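Local coordinates for protein phosphoribosylaminoimidazole-succinocarboxamide synthase (Thermotoga maritima, PDB 1KUT) that catalyses the ATP-dependent joining of L-aspartate to carboxyaminoimidazole ribotide, giving SAICAR on the de novo pathway to IMP, at residues B[62-67]-B[71-76]; B[48-53]-B[185-190]. All blocks are in the same frame, centred on the assembly; numbering follows the deposited sequence.

Contact 1: B[62-67]-B[71-76]; sequences HLVEYI and TLKVIP
Lys73 runs across the side chains of Val64 and Glu65, and each of its carbons meets one of them. Lys73 CB lies 3.8 Å from Glu65 CG. With CG anti to the backbone N (chi1 -175°) and the chain extended beyond it, CG passes Val64 CB, CD comes beside Glu65 OE1, and Lys73 CE rests 3.7 Å from Val64 CG1. At the tip, Lys73 NZ is 3.9 Å from Glu65 OE1, a long salt bridge; the lysine also makes a cation-pi contact with Tyr16 of strand 16-21. Strands 63-67 and 71-74 form an antiparallel beta hairpin, interrupted by a classic bulge in which Val64 and Glu65 both face Lys73. Lys73 O therefore accepts two bonds, from Val64 N at 2.6 Å and from Glu65 N at 3.2 Å, the latter directed at a lone pair. On the other face, Leu63 CD1 packs against Leu72 CG, while Tyr66 CD1 meets Leu72 CD1 obliquely at 3.7 Å; helix 39-55 covers these three residues. On the far side of the bulge from the hairpin turn, Val74 CG1 sits over the centre of the His62 ring, 3.6 Å from its centroid, in a CH-pi contact. With an alanine in place of the histidine, Val74 CG1 would probably lose the ring face it packs on, leaving a gap beside it. Beside the ring, Ile75 CG1 touches His62 CB, and Ile75 N donates to His62 O at 2.9 Å.

Contact 2: B[48-53]-B[185-190]; sequences AILMKY and DEISPD
Ile187 pushes its two aliphatic branches against Leu50 and Met51, successive residues of one helix. The arrangement is a loop laid against a helix: helix 39-55 receives the irregular connection between strands 181-183 and 192-196, two strands that each pair with 164-175 in the second antiparallel sheet of the SAICAR synthetase fold. The meeting is small, 182 Å² in all, yet all three residues are buried, and the side-chain contacts are purely apolar. Leu50 CD2 also lies 3.4 Å from the backbone oxygen Ile187 O. Ile187 N is hydrogen-bonded to Thr47 OG1 of the same helix, and Leu50 packs on Cys224 of helix 214-229. Next to Ile187 in the loop, Glu186 forms a salt bridge with Lys8 through OE1, and its OE2 accepts a very short hydrogen bond from Ser188 OG. Met51, a selenomethionine, uses only its CG here; its chain then bends at chi3, and the residue goes on to touch Leu63 of strand 63-67. The branches of Ile187 divide the work. Ile187 CG2, anti to the backbone N, lies 3.5 Å from Leu50 CD2, whereas CG1 turns beside the N (chi1 -57°) and, with chi2 extended, carries Ile187 CD1 to within 3.8 Å of Met51 CG.

In the fold
Along the chain the order is 48-53, 62-67, 71-76, 185-190, so the hairpin of contact 1 is nested inside the long stretch of chain between the two segments of contact 2. Their centres lie 11 Å apart, and helix 39-55, the element just before strand 63-67, joins them: Met51 of that helix touches both, its CG the loop 185-190 and its CE the hairpin. The two contacts meet where Met51 CE packs 3.5 Å from Leu72 CD2, and His62 CE1 reaches Asp185 O at 3.2 Å. Contact 1 stands at the edge of the N-terminal five-stranded sheet, contact 2 nearer the centre of the chain, so the helix ties that sheet to a loop of the second sheet.

Contact 1: B[62-67]-B[71-76]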
ATOM      1  N   HIS B  62       2.667   9.350 -24.811  1.00 17.26           N
ATOM      2  CA  HIS B  62       1.823  10.371 -25.416  1.00 17.21           C
ATOM      3  C   HIS B  62       2.539  11.470 -26.207  1.00 17.33           C
ATOM      4  O   HIS B  62       1.883  12.349 -26.769  1.00 16.92           O
ATOM      5  CB  HIS B  62       0.887  10.974 -24.332  1.00 16.80           C
ATOM      6  CG  HIS B  62       1.558  11.905 -23.358  1.00 16.78           C
ATOM      7  ND1 HIS B  62       2.910  11.861 -23.074  1.00 17.17           N
ATOM      8  CD2 HIS B  62       1.039  12.874 -22.563  1.00 16.62           C
ATOM      9  CE1 HIS B  62       3.195  12.763 -22.149  1.00 16.81           C
ATOM     10  NE2 HIS B  62       2.076  13.388 -21.821  1.00 17.54           N
ATOM     11  N   LEU B  63       3.873  11.416 -26.280  1.00 18.07           N
ATOM     12  CA  LEU B  63       4.614  12.439 -27.017  1.00 18.86           C
ATOM     13  C   LEU B  63       4.438  12.385 -28.530  1.00 19.72           C
ATOM     14  O   LEU B  63       4.668  11.345 -29.162  1.00 19.55           O
ATOM     15  CB  LEU B  63       6.120  12.364 -26.725  1.00 18.18           C
ATOM     16  CG  LEU B  63       7.039  13.209 -27.639  1.00 18.09           C
ATOM     17  CD1 LEU B  63       6.770  14.706 -27.407  1.00 17.06           C
ATOM     18  CD2 LEU B  63       8.526  12.894 -27.374  1.00 17.30           C
ATOM     19  N   VAL B  64       4.028  13.505 -29.119  1.00 20.46           N
ATOM     20  CA  VAL B  64       3.922  13.544 -30.564  1.00 21.16           C
ATOM     21  C   VAL B  64       5.197  14.236 -31.056  1.00 21.65           C
ATOM     22  O   VAL B  64       5.856  13.738 -31.964  1.00 22.03           O
ATOM     23  CB  VAL B  64       2.665  14.298 -31.044  1.00 21.52           C
ATOM     24  CG1 VAL B  64       2.681  14.403 -32.595  1.00 20.57           C
ATOM     25  CG2 VAL B  64       1.406  13.554 -30.565  1.00 20.39           C
ATOM     26  N   GLU B  65       5.560  15.362 -30.441  1.00 21.91           N
ATOM     27  CA  GLU B  65       6.785  16.067 -30.817  1.00 22.15           C
ATOM     28  C   GLU B  65       7.143  17.166 -29.835  1.00 21.94           C
ATOM     29  O   GLU B  65       6.297  17.610 -29.049  1.00 22.35           O
ATOM     30  CB  GLU B  65       6.674  16.668 -32.232  1.00 23.32           C
ATOM     31  CG  GLU B  65       5.710  17.835 -32.401  1.00 24.26           C
ATOM     32  CD  GLU B  65       5.880  18.551 -33.757  1.00 26.31           C
ATOM     33  OE1 GLU B  65       4.869  19.064 -34.303  1.00 26.44           O
ATOM     34  OE2 GLU B  65       7.028  18.616 -34.275  1.00 26.36           O
ATOM     35  N   TYR B  66       8.396  17.611 -29.879  1.00 21.37           N
ATOM     36  CA  TYR B  66       8.863  18.668 -28.989  1.00 21.12           C
ATOM     37  C   TYR B  66       8.753  20.022 -29.684  1.00 20.83           C
ATOM     38  O   TYR B  66       9.216  20.184 -30.808  1.00 20.20           O
ATOM     39  CB  TYR B  66      10.314  18.399 -28.566  1.00 21.10           C
ATOM     40  CG  TYR B  66      10.994  19.525 -27.800  1.00 21.43           C
ATOM     41  CD1 TYR B  66      10.362  20.164 -26.736  1.00 21.67           C
ATOM     42  CD2 TYR B  66      12.295  19.922 -28.122  1.00 21.74           C
ATOM     43  CE1 TYR B  66      11.013  21.175 -26.012  1.00 21.93           C
ATOM     44  CE2 TYR B  66      12.950  20.915 -27.409  1.00 21.50           C
ATOM     45  CZ  TYR B  66      12.310  21.538 -26.358  1.00 21.95           C
ATOM     46  OH  TYR B  66      12.986  22.503 -25.636  1.00 22.37           O
ATOM     47  N   ILE B  67       8.108  20.973 -29.011  1.00 20.88           N
ATOM     48  CA  ILE B  67       7.923  22.323 -29.534  1.00 21.24           C
ATOM     49  C   ILE B  67       8.712  23.250 -28.612  1.00 21.63           C
ATOM     50  O   ILE B  67       8.190  23.751 -27.612  1.00 21.08           O
ATOM     51  CB  ILE B  67       6.434  22.743 -29.521  1.00 20.85           C
ATOM     52  CG1 ILE B  67       5.559  21.646 -30.141  1.00 21.11           C
ATOM     53  CG2 ILE B  67       6.252  24.032 -30.297  1.00 21.11           C
ATOM     54  CD1 ILE B  67       5.772  21.414 -31.626  1.00 21.49           C
ATOM     55  N   THR B  71       7.365  23.254 -24.516  1.00 23.86           N
ATOM     56  CA  THR B  71       6.077  22.678 -24.890  1.00 23.59           C
ATOM     57  C   THR B  71       6.182  21.327 -25.589  1.00 22.96           C
ATOM     58  O   THR B  71       7.081  21.100 -26.389  1.00 23.40           O
ATOM     59  CB  THR B  71       5.308  23.642 -25.820  1.00 23.79           C
ATOM     60  OG1 THR B  71       4.916  24.798 -25.071  1.00 24.90           O
ATOM     61  CG2 THR B  71       4.069  22.974 -26.408  1.00 23.57           C
ATOM     62  N   LEU B  72       5.251  20.434 -25.283  1.00 22.49           N
ATOM     63  CA  LEU B  72       5.232  19.110 -25.896  1.00 22.07           C
ATOM     64  C   LEU B  72       3.883  18.886 -26.565  1.00 22.24           C
ATOM     65  O   LEU B  72       2.830  19.103 -25.950  1.00 22.10           O
ATOM     66  CB  LEU B  72       5.436  18.026 -24.836  1.00 21.28           C
ATOM     67  CG  LEU B  72       6.729  17.219 -24.843  1.00 21.21           C
ATOM     68  CD1 LEU B  72       7.921  18.127 -24.942  1.00 21.09           C
ATOM     69  CD2 LEU B  72       6.790  16.386 -23.585  1.00 21.17           C
ATOM     70  N   LYS B  73       3.897  18.480 -27.827  1.00 21.91           N
ATOM     71  CA  LYS B  73       2.637  18.207 -28.483  1.00 21.63           C
ATOM     72  C   LYS B  73       2.343  16.755 -28.113  1.00 20.84           C
ATOM     73  O   LYS B  73       3.107  15.840 -28.450  1.00 20.69           O
ATOM     74  CB  LYS B  73       2.762  18.377 -29.993  1.00 22.15           C
ATOM     75  CG  LYS B  73       1.450  18.217 -30.750  1.00 23.58           C
ATOM     76  CD  LYS B  73       1.746  18.328 -32.236  1.00 24.99           C
ATOM     77  CE  LYS B  73       0.753  17.562 -33.100  1.00 25.89           C
ATOM     78  NZ  LYS B  73       1.310  17.406 -34.498  1.00 26.81           N
ATOM     79  N   VAL B  74       1.244  16.549 -27.404  1.00 20.22           N
ATOM     80  CA  VAL B  74       0.884  15.214 -26.960  1.00 20.57           C
ATOM     81  C   VAL B  74      -0.489  14.785 -27.437  1.00 20.98           C
ATOM     82  O   VAL B  74      -1.302  15.611 -27.842  1.00 21.01           O
ATOM     83  CB  VAL B  74       0.900  15.121 -25.424  1.00 19.63           C
ATOM     84  CG1 VAL B  74       2.305  15.369 -24.908  1.00 19.73           C
ATOM     85  CG2 VAL B  74      -0.065  16.138 -24.831  1.00 18.80           C
ATOM     86  N   ILE B  75      -0.730  13.481 -27.385  1.00 21.73           N
ATOM     87  CA  ILE B  75      -2.017  12.926 -27.766  1.00 22.75           C
ATOM     88  C   ILE B  75      -2.853  12.873 -26.490  1.00 23.20           C
ATOM     89  O   ILE B  75      -2.362  12.482 -25.431  1.00 22.83           O
ATOM     90  CB  ILE B  75      -1.897  11.476 -28.292  1.00 23.05           C
ATOM     91  CG1 ILE B  75      -1.302  10.590 -27.201  1.00 23.23           C
ATOM     92  CG2 ILE B  75      -1.033  11.427 -29.533  1.00 22.69           C
ATOM     93  CD1 ILE B  75      -1.269   9.115 -27.554  1.00 24.71           C
ATOM     94  N   PRO B  76      -4.127  13.275 -26.570  1.00 23.67           N
ATOM     95  CA  PRO B  76      -4.947  13.227 -25.356  1.00 23.95           C
ATOM     96  C   PRO B  76      -5.021  11.828 -24.755  1.00 24.00           C
ATOM     97  O   PRO B  76      -4.972  10.819 -25.467  1.00 23.35           O
ATOM     98  CB  PRO B  76      -6.311  13.729 -25.833  1.00 23.68           C
ATOM     99  CG  PRO B  76      -6.279  13.490 -27.330  1.00 23.77           C
ATOM    100  CD  PRO B  76      -4.875  13.852 -27.695  1.00 23.59           C
TER
HETATM  101  O   HOH W   1       7.243  26.124 -26.000  1.00 36.04           O

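Contact 2: B[48-53]-B[185-190]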
ATOM      1  N   ALA B  48      11.138  14.808 -23.824  1.00 17.32           N
ATOM      2  CA  ALA B  48      11.012  14.501 -25.250  1.00 17.54           C
ATOM      3  C   ALA B  48      12.088  13.573 -25.783  1.00 17.62           C
ATOM      4  O   ALA B  48      11.839  12.755 -26.665  1.00 18.34           O
ATOM      5  CB  ALA B  48      11.004  15.775 -26.046  1.00 17.77           C
ATOM      6  N   ILE B  49      13.298  13.716 -25.267  1.00 18.02           N
ATOM      7  CA  ILE B  49      14.409  12.860 -25.656  1.00 18.08           C
ATOM      8  C   ILE B  49      14.159  11.456 -25.108  1.00 17.54           C
ATOM      9  O   ILE B  49      14.134  10.476 -25.843  1.00 17.34           O
ATOM     10  CB  ILE B  49      15.737  13.416 -25.078  1.00 18.76           C
ATOM     11  CG1 ILE B  49      16.129  14.676 -25.855  1.00 18.86           C
ATOM     12  CG2 ILE B  49      16.819  12.339 -25.079  1.00 18.44           C
ATOM     13  CD1 ILE B  49      17.499  15.204 -25.513  1.00 19.23           C
ATOM     14  N   LEU B  50      13.969  11.358 -23.803  1.00 17.27           N
ATOM     15  CA  LEU B  50      13.708  10.067 -23.190  1.00 17.45           C
ATOM     16  C   LEU B  50      12.495   9.338 -23.820  1.00 17.52           C
ATOM     17  O   LEU B  50      12.607   8.180 -24.218  1.00 17.61           O
ATOM     18  CB  LEU B  50      13.515  10.250 -21.680  1.00 17.17           C
ATOM     19  CG  LEU B  50      14.737  10.198 -20.739  1.00 18.12           C
ATOM     20  CD1 LEU B  50      16.057  10.173 -21.514  1.00 17.43           C
ATOM     21  CD2 LEU B  50      14.679  11.368 -19.761  1.00 17.34           C
HETATM   22  N   MSE B  51      11.353  10.011 -23.936  1.00 17.51           N
HETATM   23  CA  MSE B  51      10.145   9.388 -24.502  1.00 17.75           C
HETATM   24  C   MSE B  51      10.267   8.969 -25.962  1.00 18.44           C
HETATM   25  O   MSE B  51       9.635   7.996 -26.394  1.00 17.73           O
HETATM   26  CB  MSE B  51       8.947  10.318 -24.357  1.00 17.01           C
HETATM   27  CG  MSE B  51       8.546  10.557 -22.928  1.00 16.64           C
HETATM   28 SE   MSE B  51       6.727  11.182 -22.887  1.00 16.13          SE
HETATM   29  CE  MSE B  51       6.911  12.873 -23.751  1.00 18.20           C
ATOM     30  N   LYS B  52      11.067   9.716 -26.719  1.00 19.25           N
ATOM     31  CA  LYS B  52      11.320   9.404 -28.125  1.00 20.47           C
ATOM     32  C   LYS B  52      12.075   8.067 -28.149  1.00 21.01           C
ATOM     33  O   LYS B  52      11.735   7.148 -28.898  1.00 21.00           O
ATOM     34  CB  LYS B  52      12.178  10.509 -28.751  1.00 21.11           C
ATOM     35  CG  LYS B  52      12.428  10.358 -30.244  1.00 22.70           C
ATOM     36  CD  LYS B  52      11.131  10.507 -31.037  1.00 23.93           C
ATOM     37  CE  LYS B  52      11.379  10.393 -32.539  1.00 24.76           C
ATOM     38  NZ  LYS B  52      10.099  10.200 -33.293  1.00 25.20           N
ATOM     39  N   TYR B  53      13.091   7.965 -27.300  1.00 21.47           N
ATOM     40  CA  TYR B  53      13.898   6.751 -27.176  1.00 22.43           C
ATOM     41  C   TYR B  53      13.021   5.541 -26.854  1.00 22.79           C
ATOM     42  O   TYR B  53      13.207   4.458 -27.398  1.00 22.46           O
ATOM     43  CB  TYR B  53      14.920   6.952 -26.057  1.00 23.10           C
ATOM     44  CG  TYR B  53      15.630   5.705 -25.590  1.00 23.81           C
ATOM     45  CD1 TYR B  53      16.642   5.117 -26.356  1.00 24.29           C
ATOM     46  CD2 TYR B  53      15.323   5.139 -24.352  1.00 23.99           C
ATOM     47  CE1 TYR B  53      17.342   3.992 -25.890  1.00 24.37           C
ATOM     48  CE2 TYR B  53      16.001   4.026 -23.881  1.00 24.66           C
ATOM     49  CZ  TYR B  53      17.013   3.454 -24.650  1.00 25.19           C
ATOM     50  OH  TYR B  53      17.688   2.349 -24.164  1.00 25.66           O
ATOM     51  N   ASP B 185       2.340  12.150 -18.482  1.00 20.33           N
ATOM     52  CA  ASP B 185       3.181  12.998 -17.658  1.00 20.68           C
ATOM     53  C   ASP B 185       4.534  13.336 -18.258  1.00 20.55           C
ATOM     54  O   ASP B 185       4.608  13.748 -19.413  1.00 21.64           O
ATOM     55  CB  ASP B 185       3.363  12.380 -16.277  1.00 21.75           C
ATOM     56  CG  ASP B 185       3.624  13.435 -15.207  1.00 22.50           C
ATOM     57  OD1 ASP B 185       2.813  14.376 -15.107  1.00 23.28           O
ATOM     58  OD2 ASP B 185       4.628  13.332 -14.472  1.00 22.60           O
ATOM     59  N   GLU B 186       5.606  13.166 -17.492  1.00 19.89           N
ATOM     60  CA  GLU B 186       6.938  13.512 -17.978  1.00 19.59           C
ATOM     61  C   GLU B 186       8.028  12.538 -17.520  1.00 18.96           C
ATOM     62  O   GLU B 186       7.743  11.492 -16.923  1.00 18.57           O
ATOM     63  CB  GLU B 186       7.294  14.928 -17.510  1.00 20.55           C
ATOM     64  CG  GLU B 186       7.538  15.065 -15.991  1.00 23.40           C
ATOM     65  CD  GLU B 186       7.887  16.500 -15.555  1.00 24.95           C
ATOM     66  OE1 GLU B 186       6.961  17.326 -15.366  1.00 26.56           O
ATOM     67  OE2 GLU B 186       9.090  16.809 -15.413  1.00 26.02           O
ATOM     68  N   ILE B 187       9.277  12.891 -17.816  1.00 17.94           N
ATOM     69  CA  ILE B 187      10.422  12.093 -17.423  1.00 17.76           C
ATOM     70  C   ILE B 187      11.610  13.028 -17.264  1.00 18.34           C
ATOM     71  O   ILE B 187      12.340  13.297 -18.219  1.00 18.32           O
ATOM     72  CB  ILE B 187      10.787  11.023 -18.467  1.00 16.75           C
ATOM     73  CG1 ILE B 187       9.603  10.105 -18.748  1.00 16.59           C
ATOM     74  CG2 ILE B 187      11.900  10.166 -17.925  1.00 17.43           C
ATOM     75  CD1 ILE B 187       9.933   8.994 -19.742  1.00 16.01           C
ATOM     76  N   SER B 188      11.816  13.523 -16.047  1.00 19.15           N
ATOM     77  CA  SER B 188      12.918  14.440 -15.805  1.00 20.00           C
ATOM     78  C   SER B 188      13.368  14.309 -14.370  1.00 20.26           C
ATOM     79  O   SER B 188      12.837  13.488 -13.629  1.00 19.89           O
ATOM     80  CB  SER B 188      12.453  15.872 -16.059  1.00 20.37           C
ATOM     81  OG  SER B 188      11.461  16.233 -15.102  1.00 20.55           O
ATOM     82  N   PRO B 189      14.369  15.115 -13.960  1.00 20.56           N
ATOM     83  CA  PRO B 189      14.854  15.052 -12.577  1.00 20.71           C
ATOM     84  C   PRO B 189      13.717  15.197 -11.588  1.00 20.97           C
ATOM     85  O   PRO B 189      13.838  14.801 -10.431  1.00 21.40           O
ATOM     86  CB  PRO B 189      15.861  16.196 -12.518  1.00 20.71           C
ATOM     87  CG  PRO B 189      16.510  16.090 -13.886  1.00 20.25           C
ATOM     88  CD  PRO B 189      15.279  15.926 -14.791  1.00 20.47           C
ATOM     89  N   ASP B 190      12.598  15.758 -12.037  1.00 21.10           N
ATOM     90  CA  ASP B 190      11.445  15.901 -11.153  1.00 21.03           C
ATOM     91  C   ASP B 190      10.767  14.546 -10.866  1.00 20.64           C
ATOM     92  O   ASP B 190      10.075  14.404  -9.863  1.00 20.41           O
ATOM     93  CB  ASP B 190      10.395  16.827 -11.773  1.00 22.82           C
ATOM     94  CG  ASP B 190      10.714  18.296 -11.596  1.00 24.00           C
ATOM     95  OD1 ASP B 190       9.833  19.122 -11.900  1.00 25.39           O
ATOM     96  OD2 ASP B 190      11.829  18.635 -11.163  1.00 25.34           O
TER